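Local coordinates for penicillin-binding protein 2B (PDB 2WAD) that forms peptide cross-links between adjacent glycan strands of cell-wall peptidoglycan as a penicillin-binding transpeptidase of the elongation machinery, at residues 102-107 / 192-197. Numbering follows the deposited sequence.
Sequences TYVSIS and IATDPL
Thr194 and Asp195 aim their polar ends at 102-107 through chi1: at -170° the Thr194 hydroxyl points away from its backbone N and at the carbonyl of Ser105, while Asp195, its CG on the side of its backbone N (chi1 -60°), swings the carboxylate up to Ser107. Ser105 O takes two bonds from 192-197. Asp195 N lies 3.1 Å from Ser105 O and close to straight out from the carbonyl, whereas Thr194 OG1, 3.0 Å from that oxygen, donates from well above the carbonyl plane. The carboxylate of Asp195 reaches past the same carbonyl to receive the Ser107 hydroxyl: Ser107 OG stands 2.8 Å from Asp195 OD2 on its syn side, about 30° out of the carboxylate plane. A weak bond from Ser107 N goes to the same OD2, so OD2 holds the Ser107 hydroxyl firmly and its backbone N only loosely. Two loops meet here in the N-terminal region that belongs to the PBP dimerisation family, far from the catalytic serine: 102-107 follows helix 90-100, while the loop 192-197 links strand 189-191 to helix 199-208. Next to the polar bonds, Val104 brings CB to 3.2 Å from Thr194 OG1, and the Ile106 side chain crosses that of Thr194 at about a right angle and sets its CD1 3.6 Å from Thr194 OG1. Aliphatic groups of Val104 and Ile106 thus press on the hydroxyl as it bonds to Ser105 O. Farther along, Val104 CG1 touches Leu197 CD2 at 4.2 Å; Leu197 also rests on Val80 of strand 72-83 and Val202 of helix 199-208, and Ile106 packs against Lys173 and Tyr176 of helix 169-182. One water bridges the backbones, accepting from Ser105 N and donating to Asp195 O.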
loop_
_atom_site.group_PDB
_atom_site.type_symbol
_atom_site.label_atom_id
_atom_site.label_comp_id
_atom_site.label_asym_id
_atom_site.label_seq_id
_atom_site.Cartn_x
_atom_site.Cartn_y
_atom_site.Cartn_z
ATOM N N THR A 102 -15.012 31.746 -29.203
ATOM C CA THR A 102 -16.011 32.757 -28.901
ATOM C C THR A 102 -16.827 32.371 -27.664
ATOM O O THR A 102 -17.331 33.245 -26.960
ATOM C CB THR A 102 -16.911 33.087 -30.115
ATOM O OG1 THR A 102 -17.475 31.880 -30.626
ATOM C CG2 THR A 102 -16.096 33.705 -31.236
ATOM N N TYR A 103 -16.913 31.072 -27.371
ATOM C CA TYR A 103 -17.821 30.577 -26.340
ATOM C C TYR A 103 -17.128 30.151 -25.043
ATOM O O TYR A 103 -17.783 30.012 -24.019
ATOM C CB TYR A 103 -18.769 29.495 -26.892
ATOM C CG TYR A 103 -19.631 29.996 -28.050
ATOM C CD1 TYR A 103 -20.680 30.882 -27.815
ATOM C CD2 TYR A 103 -19.391 29.612 -29.365
ATOM C CE1 TYR A 103 -21.462 31.361 -28.846
ATOM C CE2 TYR A 103 -20.174 30.103 -30.411
ATOM C CZ TYR A 103 -21.220 30.962 -30.137
ATOM O OH TYR A 103 -22.027 31.497 -31.118
ATOM N N VAL A 104 -15.812 29.967 -25.072
ATOM C CA VAL A 104 -15.105 29.482 -23.903
ATOM C C VAL A 104 -13.969 30.440 -23.577
ATOM O O VAL A 104 -13.612 31.310 -24.385
ATOM C CB VAL A 104 -14.484 28.066 -24.103
ATOM C CG1 VAL A 104 -15.542 27.030 -24.483
ATOM C CG2 VAL A 104 -13.343 28.107 -25.131
ATOM N N SER A 105 -13.405 30.224 -22.393
ATOM C CA SER A 105 -12.287 30.994 -21.862
ATOM C C SER A 105 -11.045 30.120 -21.749
ATOM O O SER A 105 -11.071 29.042 -21.147
ATOM C CB SER A 105 -12.628 31.538 -20.469
ATOM O OG SER A 105 -13.105 32.863 -20.561
ATOM N N ILE A 106 -9.959 30.629 -22.319
ATOM C CA ILE A 106 -8.642 30.008 -22.265
ATOM C C ILE A 106 -7.691 31.057 -21.698
ATOM O O ILE A 106 -7.218 31.936 -22.417
ATOM C CB ILE A 106 -8.161 29.581 -23.676
ATOM C CG1 ILE A 106 -9.072 28.496 -24.266
ATOM C CG2 ILE A 106 -6.706 29.133 -23.668
ATOM C CD1 ILE A 106 -9.394 27.350 -23.326
ATOM N N SER A 107 -7.424 30.981 -20.400
ATOM C CA SER A 107 -6.588 31.996 -19.769
ATOM C C SER A 107 -5.150 31.511 -19.611
ATOM O O SER A 107 -4.202 32.239 -19.903
ATOM C CB SER A 107 -7.188 32.496 -18.446
ATOM O OG SER A 107 -7.570 31.425 -17.596
ATOM N N ILE A 192 -12.531 18.464 -24.399
ATOM C CA ILE A 192 -11.819 19.704 -24.743
ATOM C C ILE A 192 -11.664 20.583 -23.501
ATOM O O ILE A 192 -12.581 21.321 -23.129
ATOM C CB ILE A 192 -12.539 20.512 -25.836
ATOM C CG1 ILE A 192 -12.695 19.679 -27.111
ATOM C CG2 ILE A 192 -11.777 21.785 -26.146
ATOM C CD1 ILE A 192 -11.498 18.776 -27.410
ATOM N N ALA A 193 -10.508 20.489 -22.855
ATOM C CA ALA A 193 -10.282 21.216 -21.615
ATOM C C ALA A 193 -10.314 22.735 -21.775
ATOM O O ALA A 193 -9.668 23.316 -22.650
ATOM C CB ALA A 193 -8.999 20.752 -20.940
ATOM N N THR A 194 -11.098 23.371 -20.918
ATOM C CA THR A 194 -11.267 24.815 -20.954
ATOM C C THR A 194 -11.357 25.279 -19.503
ATOM O O THR A 194 -11.457 24.442 -18.616
ATOM C CB THR A 194 -12.563 25.176 -21.713
ATOM O OG1 THR A 194 -12.597 26.584 -21.951
ATOM C CG2 THR A 194 -13.788 24.772 -20.910
ATOM N N ASP A 195 -11.303 26.587 -19.256
ATOM C CA ASP A 195 -11.655 27.112 -17.934
ATOM C C ASP A 195 -13.090 26.718 -17.616
ATOM O O ASP A 195 -13.952 26.742 -18.491
ATOM C CB ASP A 195 -11.542 28.639 -17.884
ATOM C CG ASP A 195 -10.139 29.131 -18.182
ATOM O OD1 ASP A 195 -9.194 28.319 -18.113
ATOM O OD2 ASP A 195 -9.977 30.332 -18.485
ATOM N N PRO A 196 -13.355 26.386 -16.347
ATOM C CA PRO A 196 -14.655 25.872 -15.920
ATOM C C PRO A 196 -15.833 26.628 -16.549
ATOM O O PRO A 196 -15.780 27.855 -16.700
ATOM C CB PRO A 196 -14.628 26.097 -14.403
ATOM C CG PRO A 196 -13.179 26.209 -14.048
ATOM C CD PRO A 196 -12.544 26.870 -15.215
ATOM N N LEU A 197 -16.880 25.892 -16.915
ATOM C CA LEU A 197 -18.068 26.473 -17.543
ATOM C C LEU A 197 -19.253 26.509 -16.579
ATOM O O LEU A 197 -19.742 25.462 -16.142
ATOM C CB LEU A 197 -18.473 25.661 -18.783
ATOM C CG LEU A 197 -17.526 25.485 -19.973
ATOM C CD1 LEU A 197 -17.958 24.296 -20.822
ATOM C CD2 LEU A 197 -17.496 26.758 -20.789
HETATM O O HOH W 1 -14.677 28.965 -20.338
#